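Local coordinates for bartonella effector protein (Bep) substrate of VirB T4SS (Bartonella sp. 1-1C, PDB 4PY3), which is a VirB-translocated type IV secretion effector whose N-terminal Fic domain belongs to a family of ATP-using AMP transferases, although its signature motif is degenerate, at residues Lys63-Arg68 against Glu160-Val165; Phe85-Asp88 against Val92-Met95; His25-Thr30 against Ala34-His39. All blocks are in the same frame, centred on the assembly; numbering follows the deposited sequence.

Interaction 1. Residues Lys63-Arg68 against Glu160-Val165; sequences KYIHQR and EPTQRV
Helix 159-173, whose first turns carry the second half of the Fic signature, packs through Thr162 and Val165 against Ile65 and His66 of helix 59-70, inside the helical core of the Fic domain. By sequence the signature is degenerate: its catalytic histidine is replaced by an alanine, Ala157 stands where active relatives carry an acidic residue and Pro161 where they carry the first arginine; His66 is not part of the motif. The two segments run at 125° to each other with axes 9.1 Å apart, closest in backbone at His66 and Thr162. Thr162 presents both branches. Its CG2 sits between Ile65 CG2 (4.0 Å) and His66 CB (3.8 Å), the threonine and isoleucine side chains pointing in opposite directions as they pass. Ile65 CG2 also meets Val165 CG1 at 3.9 Å, so one methyl of the isoleucine serves two residues a helical turn apart. Thr162 OG1 sits near the imidazole, 3.2 Å from His66 CD2, in an oblique position. That hydroxyl is held by the carbonyl oxygen of Gly158, one turn back. With CG of His66 anti to its own backbone nitrogen (chi1 -170°), the ring reaches past Thr162 into the loop, where Phe155 stacks on it. NE2 bonds to Ala157 O and ND1 to Gly78 N, which satisfies both ring nitrogens within the core. These partners are consistent with a neutral imidazole carrying its proton on NE2. The histidine thus ties the signature loop to helix 59-70 while methyl packing closes the rest of the interface.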
loop_
_atom_site.group_PDB
_atom_site.type_symbol
_atom_site.label_atom_id
_atom_site.label_comp_id
_atom_site.label_asym_id
_atom_site.label_seq_id
_atom_site.Cartn_x
_atom_site.Cartn_y
_atom_site.Cartn_z
ATOM N N LYS A 63 0.182 7.308 -4.723
ATOM C CA LYS A 63 -1.047 7.365 -5.478
ATOM C C LYS A 63 -0.815 7.041 -6.941
ATOM O O LYS A 63 -1.632 6.359 -7.565
ATOM C CB LYS A 63 -1.710 8.736 -5.345
ATOM C CG LYS A 63 -2.385 8.931 -4.002
ATOM C CD LYS A 63 -3.193 10.217 -3.989
ATOM C CE LYS A 63 -2.503 11.326 -3.266
ATOM N NZ LYS A 63 -3.453 12.460 -3.076
ATOM N N TYR A 64 0.288 7.546 -7.492
ATOM C CA TYR A 64 0.628 7.280 -8.885
ATOM C C TYR A 64 0.857 5.779 -9.107
ATOM O O TYR A 64 0.436 5.228 -10.125
ATOM C CB TYR A 64 1.842 8.099 -9.331
ATOM C CG TYR A 64 2.375 7.687 -10.688
ATOM C CD1 TYR A 64 1.720 8.064 -11.858
ATOM C CD2 TYR A 64 3.528 6.912 -10.804
ATOM C CE1 TYR A 64 2.207 7.686 -13.103
ATOM C CE2 TYR A 64 4.010 6.527 -12.038
ATOM C CZ TYR A 64 3.354 6.914 -13.181
ATOM O OH TYR A 64 3.845 6.543 -14.406
ATOM N N ILE A 65 1.508 5.121 -8.154
ATOM C CA ILE A 65 1.726 3.686 -8.261
ATOM C C ILE A 65 0.388 2.957 -8.279
ATOM O O ILE A 65 0.179 2.073 -9.097
ATOM C CB ILE A 65 2.572 3.150 -7.102
ATOM C CG1 ILE A 65 4.009 3.657 -7.244
ATOM C CG2 ILE A 65 2.574 1.628 -7.079
ATOM C CD1 ILE A 65 4.772 3.650 -5.943
ATOM N N HIS A 66 -0.486 3.316 -7.347
ATOM C CA HIS A 66 -1.799 2.700 -7.243
ATOM C C HIS A 66 -2.577 2.961 -8.532
ATOM O O HIS A 66 -3.222 2.062 -9.069
ATOM C CB HIS A 66 -2.549 3.260 -6.042
ATOM C CG HIS A 66 -3.808 2.526 -5.713
ATOM N ND1 HIS A 66 -4.990 2.734 -6.396
ATOM C CD2 HIS A 66 -4.076 1.577 -4.784
ATOM C CE1 HIS A 66 -5.930 1.951 -5.903
ATOM N NE2 HIS A 66 -5.403 1.232 -4.928
ATOM N N GLN A 67 -2.455 4.185 -9.049
ATOM C CA GLN A 67 -3.091 4.547 -10.308
ATOM C C GLN A 67 -2.627 3.607 -11.420
ATOM O O GLN A 67 -3.442 3.030 -12.138
ATOM C CB GLN A 67 -2.793 5.999 -10.683
ATOM C CG GLN A 67 -3.809 6.593 -11.650
ATOM C CD GLN A 67 -3.670 8.097 -11.838
ATOM O OE1 GLN A 67 -3.046 8.791 -11.038
ATOM N NE2 GLN A 67 -4.272 8.609 -12.904
ATOM N N ARG A 68 -1.317 3.432 -11.549
ATOM C CA ARG A 68 -0.782 2.580 -12.600
ATOM C C ARG A 68 -1.162 1.121 -12.418
ATOM O O ARG A 68 -1.436 0.425 -13.388
ATOM C CB ARG A 68 0.734 2.714 -12.687
ATOM C CG ARG A 68 1.199 4.018 -13.325
ATOM C CD ARG A 68 0.806 4.048 -14.790
ATOM N NE ARG A 68 1.326 5.213 -15.486
ATOM C CZ ARG A 68 0.780 5.755 -16.571
ATOM N NH1 ARG A 68 -0.340 5.259 -17.105
ATOM N NH2 ARG A 68 1.345 6.821 -17.127
ATOM N N GLU A 160 -1.838 -3.172 -0.157
ATOM C CA GLU A 160 -0.659 -4.015 0.046
ATOM C C GLU A 160 0.313 -3.952 -1.139
ATOM O O GLU A 160 1.459 -3.538 -0.961
ATOM C CB GLU A 160 -1.048 -5.462 0.378
ATOM C CG GLU A 160 -1.816 -5.606 1.690
ATOM C CD GLU A 160 -3.318 -5.283 1.578
ATOM O OE1 GLU A 160 -3.798 -4.842 0.489
ATOM O OE2 GLU A 160 -4.028 -5.479 2.588
ATOM N N PRO A 161 -0.129 -4.345 -2.350
ATOM C CA PRO A 161 0.823 -4.325 -3.475
ATOM C C PRO A 161 1.350 -2.930 -3.791
ATOM O O PRO A 161 2.492 -2.791 -4.225
ATOM C CB PRO A 161 0.005 -4.873 -4.651
ATOM C CG PRO A 161 -1.412 -4.679 -4.250
ATOM C CD PRO A 161 -1.441 -4.869 -2.765
ATOM N N THR A 162 0.528 -1.909 -3.564
ATOM C CA THR A 162 0.963 -0.536 -3.777
ATOM C C THR A 162 2.123 -0.143 -2.832
ATOM O O THR A 162 3.119 0.412 -3.279
ATOM C CB THR A 162 -0.201 0.451 -3.601
ATOM O OG1 THR A 162 -1.238 0.147 -4.547
ATOM C CG2 THR A 162 0.278 1.876 -3.827
ATOM N N GLN A 163 1.950 -0.383 -1.535
ATOM C CA GLN A 163 2.981 -0.044 -0.539
ATOM C C GLN A 163 4.244 -0.874 -0.720
ATOM O O GLN A 163 5.337 -0.346 -0.568
ATOM C CB GLN A 163 2.456 -0.039 0.903
ATOM C CG GLN A 163 1.931 -1.379 1.331
ATOM C CD GLN A 163 1.061 -1.318 2.586
ATOM O OE1 GLN A 163 0.489 -0.265 2.952
ATOM N NE2 GLN A 163 0.949 -2.456 3.254
ATOM N N ARG A 164 4.115 -2.121 -1.162
ATOM C CA ARG A 164 5.308 -2.929 -1.443
ATOM C C ARG A 164 6.124 -2.367 -2.596
ATOM O O ARG A 164 7.352 -2.253 -2.491
ATOM C CB ARG A 164 4.947 -4.369 -1.749
ATOM C CG ARG A 164 4.378 -5.074 -0.546
ATOM C CD ARG A 164 3.933 -6.466 -0.910
ATOM N NE ARG A 164 3.079 -6.984 0.161
ATOM C CZ ARG A 164 2.673 -8.241 0.282
ATOM N NH1 ARG A 164 3.076 -9.162 -0.586
ATOM N NH2 ARG A 164 1.874 -8.578 1.286
ATOM N N VAL A 165 5.460 -1.999 -3.692
ATOM C CA VAL A 165 6.191 -1.412 -4.812
ATOM C C VAL A 165 6.879 -0.118 -4.371
ATOM O O VAL A 165 8.011 0.143 -4.746
ATOM C CB VAL A 165 5.288 -1.160 -6.030
ATOM C CG1 VAL A 165 6.004 -0.330 -7.088
ATOM C CG2 VAL A 165 4.866 -2.483 -6.635
#

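Interaction 2. Residues Phe85-Asp88 against Val92-Met95; sequences FTFD and VAEM
Phe85 O accepts the shortest polar bond between the strands, from Ala93 N at 2.8 Å; Val92 CA, 3.2 Å from Phe85 O, adds a CA-H...O contact. The return bond, Phe85 N to Ala93 O, is 2.9 Å long and nearly straight (172°), so Phe85 and Ala93 form an antiparallel hydrogen-bonded pair. Thr86 and Val92 are the adjoining non-hydrogen-bonded pair; on their face of the hairpin Thr86 OG1 touches Val92 CG2 at 3.9 Å. On the side of Phe85 and Ala93, Phe87 from just past the strand adds its ring. Phe87 CE2 lies 3.6 Å from Ala93 CB, which sits at the ring edge near its plane. The Phe85 ring meets Phe87 in a T-shaped (edge-to-face) stack, with Phe85 CE2 over the centre of the Phe87 ring, and Lys22 makes a cation-pi contact with Phe87. This short hairpin probably corresponds to the flap of Fic proteins, which in relatives helps to place the target segment. It lies between helices 59-70 and 113-126 in the chain, and Met95, just beyond its second strand, packs on Arg156 of the loop ahead of helix 159-173.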
loop_
_atom_site.group_PDB
_atom_site.type_symbol
_atom_site.label_atom_id
_atom_site.label_comp_id
_atom_site.label_asym_id
_atom_site.label_seq_id
_atom_site.Cartn_x
_atom_site.Cartn_y
_atom_site.Cartn_z
ATOM N N PHE A 85 -15.588 9.931 -4.620
ATOM C CA PHE A 85 -15.403 9.538 -6.001
ATOM C C PHE A 85 -16.726 9.320 -6.739
ATOM O O PHE A 85 -17.590 8.594 -6.266
ATOM C CB PHE A 85 -14.593 8.259 -6.088
ATOM C CG PHE A 85 -14.319 7.850 -7.491
ATOM C CD1 PHE A 85 -13.326 8.497 -8.222
ATOM C CD2 PHE A 85 -15.085 6.872 -8.117
ATOM C CE1 PHE A 85 -13.080 8.154 -9.535
ATOM C CE2 PHE A 85 -14.835 6.518 -9.430
ATOM C CZ PHE A 85 -13.852 7.172 -10.150
ATOM N N THR A 86 -16.869 9.959 -7.895
ATOM C CA THR A 86 -18.058 9.782 -8.729
ATOM C C THR A 86 -17.773 8.731 -9.782
ATOM O O THR A 86 -16.993 8.933 -10.697
ATOM C CB THR A 86 -18.514 11.097 -9.393
ATOM O OG1 THR A 86 -18.813 12.054 -8.377
ATOM C CG2 THR A 86 -19.789 10.885 -10.218
ATOM N N PHE A 87 -18.458 7.606 -9.647
ATOM C CA PHE A 87 -18.428 6.559 -10.656
ATOM C C PHE A 87 -19.117 6.987 -11.951
ATOM O O PHE A 87 -19.920 7.912 -11.978
ATOM C CB PHE A 87 -19.115 5.295 -10.131
ATOM C CG PHE A 87 -18.242 4.444 -9.267
ATOM C CD1 PHE A 87 -17.399 3.511 -9.829
ATOM C CD2 PHE A 87 -18.287 4.557 -7.893
ATOM C CE1 PHE A 87 -16.596 2.707 -9.039
ATOM C CE2 PHE A 87 -17.484 3.761 -7.094
ATOM C CZ PHE A 87 -16.641 2.831 -7.671
ATOM N N ASP A 88 -18.794 6.271 -13.015
ATOM C CA ASP A 88 -19.404 6.448 -14.323
ATOM C C ASP A 88 -20.939 6.263 -14.259
ATOM O O ASP A 88 -21.678 6.890 -15.009
ATOM C CB ASP A 88 -18.763 5.442 -15.301
ATOM C CG ASP A 88 -19.377 5.483 -16.697
ATOM O OD1 ASP A 88 -19.375 6.567 -17.327
ATOM O OD2 ASP A 88 -19.841 4.422 -17.178
ATOM N N VAL A 92 -21.742 7.909 -5.909
ATOM C CA VAL A 92 -20.619 8.568 -5.256
ATOM C C VAL A 92 -20.126 7.690 -4.106
ATOM O O VAL A 92 -20.894 7.338 -3.207
ATOM C CB VAL A 92 -21.031 9.971 -4.747
ATOM C CG1 VAL A 92 -19.865 10.703 -4.091
ATOM C CG2 VAL A 92 -21.564 10.805 -5.895
ATOM N N ALA A 93 -18.845 7.357 -4.123
ATOM C CA ALA A 93 -18.291 6.427 -3.135
ATOM C C ALA A 93 -17.219 7.046 -2.262
ATOM O O ALA A 93 -16.390 7.839 -2.702
ATOM C CB ALA A 93 -17.747 5.182 -3.810
ATOM N N GLU A 94 -17.237 6.622 -1.010
ATOM C CA GLU A 94 -16.316 7.099 -0.005
ATOM C C GLU A 94 -16.296 6.039 1.092
ATOM O O GLU A 94 -17.302 5.384 1.326
ATOM C CB GLU A 94 -16.882 8.422 0.501
ATOM C CG GLU A 94 -16.005 9.193 1.452
ATOM C CD GLU A 94 -16.679 10.448 1.972
ATOM O OE1 GLU A 94 -17.584 10.988 1.284
ATOM O OE2 GLU A 94 -16.323 10.882 3.083
ATOM N N MET A 95 -15.152 5.840 1.735
ATOM C CA MET A 95 -15.072 4.855 2.817
ATOM C C MET A 95 -14.198 5.317 3.982
ATOM O O MET A 95 -13.034 4.934 4.086
ATOM C CB MET A 95 -14.596 3.495 2.308
ATOM C CG MET A 95 -14.850 2.416 3.343
ATOM S SD MET A 95 -14.677 0.749 2.704
ATOM C CE MET A 95 -15.489 -0.193 3.990
#

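Interaction 3. Residues His25-Thr30 against Ala34-His39; sequences HNIMST and AHVCEH
Val36 splits its two methyls between His25 and Ile27. Its CG1, anti to the backbone nitrogen (chi1 168°), lies over one face of the His25 imidazole in a CH-pi contact, 3.7 Å from the ring centroid and displaced toward the rim on the NE2 and CD2 side. The nearest ring atom is His25 NE2, 3.5 Å from Val36 CG1. The other methyl, CG2, faces Ile27 tip to tip, with Ile27 CD1 3.6 Å from Val36 CG2. Between the two loop residues Asn26 takes a left-handed helical backbone conformation, and the CB atoms of both His25 and Ile27 are directed at the helix. A backbone bond joins the segments further along, Ala34 N to Thr30 O at 3.0 Å, and Ala34 CB rests against the same oxygen. That bond belongs to the first turn of helix 30-48, and Ser29 occupies the N-cap position, its OG taking the backbone N-H of Lys32. The contact is thus a loop folding back along the start of the helix it leads into, with the N-cap at the bend and Val36 as the landing point on the helix surface. Further out, the imidazole is fixed by a hydrogen bond between His25 NE2 and Thr73 OG1, and its ring meets that of Tyr40, the planes close to parallel. The loop itself is pinned by Asn23, whose ND2 bonds to Ile27 O, and by Thr20, whose hydroxyl pairs with both Met28 O and the Thr30 hydroxyl.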
loop_
_atom_site.group_PDB
_atom_site.type_symbol
_atom_site.label_atom_id
_atom_site.label_comp_id
_atom_site.label_asym_id
_atom_site.label_seq_id
_atom_site.Cartn_x
_atom_site.Cartn_y
_atom_site.Cartn_z
ATOM N N HIS A 25 -13.985 -4.090 -16.044
ATOM C CA HIS A 25 -14.137 -5.305 -16.823
ATOM C C HIS A 25 -15.557 -5.853 -16.744
ATOM O O HIS A 25 -15.879 -6.799 -17.450
ATOM C CB HIS A 25 -13.158 -6.384 -16.350
ATOM C CG HIS A 25 -11.764 -5.885 -16.154
ATOM N ND1 HIS A 25 -10.987 -5.427 -17.195
ATOM C CD2 HIS A 25 -11.013 -5.753 -15.034
ATOM C CE1 HIS A 25 -9.814 -5.048 -16.727
ATOM N NE2 HIS A 25 -9.804 -5.231 -15.418
ATOM N N ASN A 26 -16.389 -5.274 -15.878
ATOM C CA ASN A 26 -17.741 -5.769 -15.627
ATOM C C ASN A 26 -17.727 -7.220 -15.147
ATOM O O ASN A 26 -18.612 -7.994 -15.467
ATOM C CB ASN A 26 -18.604 -5.613 -16.885
ATOM C CG ASN A 26 -18.649 -4.187 -17.410
ATOM O OD1 ASN A 26 -18.531 -3.993 -18.603
ATOM N ND2 ASN A 26 -18.794 -3.193 -16.535
ATOM N N ILE A 27 -16.708 -7.574 -14.369
ATOM C CA ILE A 27 -16.563 -8.922 -13.812
ATOM C C ILE A 27 -17.254 -9.008 -12.458
ATOM O O ILE A 27 -17.013 -8.178 -11.575
ATOM C CB ILE A 27 -15.076 -9.305 -13.653
ATOM C CG1 ILE A 27 -14.448 -9.501 -15.033
ATOM C CG2 ILE A 27 -14.927 -10.576 -12.827
ATOM C CD1 ILE A 27 -12.942 -9.648 -15.014
ATOM N N MET A 28 -18.087 -10.028 -12.292
ATOM C CA MET A 28 -18.935 -10.156 -11.106
ATOM C C MET A 28 -18.393 -11.150 -10.092
ATOM O O MET A 28 -18.791 -11.128 -8.939
ATOM C CB MET A 28 -20.339 -10.577 -11.530
ATOM C CG MET A 28 -20.963 -9.680 -12.582
ATOM S SD MET A 28 -21.032 -7.962 -12.037
ATOM C CE MET A 28 -22.343 -7.323 -13.082
ATOM N N SER A 29 -17.479 -12.012 -10.513
ATOM C CA SER A 29 -16.840 -12.956 -9.599
ATOM C C SER A 29 -15.626 -12.299 -8.931
ATOM O O SER A 29 -14.734 -11.801 -9.606
ATOM C CB SER A 29 -16.401 -14.217 -10.347
ATOM O OG SER A 29 -15.539 -14.997 -9.545
ATOM N N THR A 30 -15.614 -12.287 -7.603
ATOM C CA THR A 30 -14.497 -11.720 -6.857
ATOM C C THR A 30 -13.207 -12.501 -7.135
ATOM O O THR A 30 -12.131 -11.912 -7.231
ATOM C CB THR A 30 -14.800 -11.682 -5.342
ATOM O OG1 THR A 30 -15.769 -10.663 -5.083
ATOM C CG2 THR A 30 -13.538 -11.381 -4.517
ATOM N N ALA A 34 -9.883 -10.841 -8.946
ATOM C CA ALA A 34 -8.542 -10.928 -8.352
ATOM C C ALA A 34 -7.491 -11.333 -9.385
ATOM O O ALA A 34 -6.457 -10.691 -9.481
ATOM C CB ALA A 34 -8.532 -11.904 -7.185
ATOM N N HIS A 35 -7.783 -12.372 -10.166
ATOM C CA HIS A 35 -6.866 -12.886 -11.196
ATOM C C HIS A 35 -6.562 -11.823 -12.259
ATOM O O HIS A 35 -5.409 -11.572 -12.589
ATOM C CB HIS A 35 -7.542 -14.085 -11.936
ATOM C CG HIS A 35 -6.606 -15.089 -12.548
ATOM N ND1 HIS A 35 -5.798 -14.814 -13.635
ATOM C CD2 HIS A 35 -6.434 -16.407 -12.281
ATOM C CE1 HIS A 35 -5.128 -15.904 -13.972
ATOM N NE2 HIS A 35 -5.498 -16.886 -13.168
ATOM N N VAL A 36 -7.618 -11.247 -12.831
ATOM C CA VAL A 36 -7.490 -10.247 -13.895
ATOM C C VAL A 36 -6.717 -9.046 -13.364
ATOM O O VAL A 36 -5.912 -8.436 -14.056
ATOM C CB VAL A 36 -8.875 -9.801 -14.400
ATOM C CG1 VAL A 36 -8.778 -8.571 -15.292
ATOM C CG2 VAL A 36 -9.550 -10.938 -15.159
ATOM N N CYS A 37 -6.972 -8.739 -12.104
ATOM C CA CYS A 37 -6.325 -7.653 -11.407
ATOM C C CYS A 37 -4.815 -7.883 -11.295
ATOM O O CYS A 37 -4.037 -6.990 -11.634
ATOM C CB CYS A 37 -6.959 -7.534 -10.025
ATOM S SG CYS A 37 -6.920 -5.891 -9.327
ATOM N N GLU A 38 -4.413 -9.073 -10.833
ATOM C CA GLU A 38 -2.984 -9.446 -10.755
ATOM C C GLU A 38 -2.341 -9.350 -12.138
ATOM O O GLU A 38 -1.201 -8.894 -12.266
ATOM C CB GLU A 38 -2.720 -10.859 -10.100
ATOM C CG GLU A 38 -2.333 -10.723 -8.636
ATOM C CD GLU A 38 -2.258 -12.043 -7.890
ATOM O OE1 GLU A 38 -2.529 -13.104 -8.501
ATOM O OE2 GLU A 38 -1.924 -12.016 -6.681
ATOM N N HIS A 39 -3.083 -9.745 -13.172
ATOM C CA HIS A 39 -2.574 -9.697 -14.541
ATOM C C HIS A 39 -2.172 -8.284 -14.974
ATOM O O HIS A 39 -1.036 -8.062 -15.388
ATOM C CB HIS A 39 -3.601 -10.256 -15.527
ATOM C CG HIS A 39 -3.137 -10.232 -16.946
ATOM N ND1 HIS A 39 -3.551 -9.292 -17.866
ATOM C CD2 HIS A 39 -2.262 -11.035 -17.592
ATOM C CE1 HIS A 39 -2.958 -9.528 -19.024
ATOM N NE2 HIS A 39 -2.169 -10.577 -18.882
#

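The three contacts occupy separate places in this chain, with centres 17 to 20 Å apart. The centre of interaction 1 lies about 6 Å from the centre of the chain, the centres of interactions 2 and 3 about 20 and 19 Å from it. None touches another; the nearest atoms of interactions 1 and 3 are about 7 Å apart. Interaction 1 adjoins the degenerate signature motif through Ala157 and Gly158, and the hairpin of interaction 2, as the probable flap, reaches the same loop through Met95 on Arg156. Interaction 3 is not tied to that site. Val165 of interaction 1, and Tyr64 of the 63-68 segment, rest on Leu48, at the far end of helix 30-48.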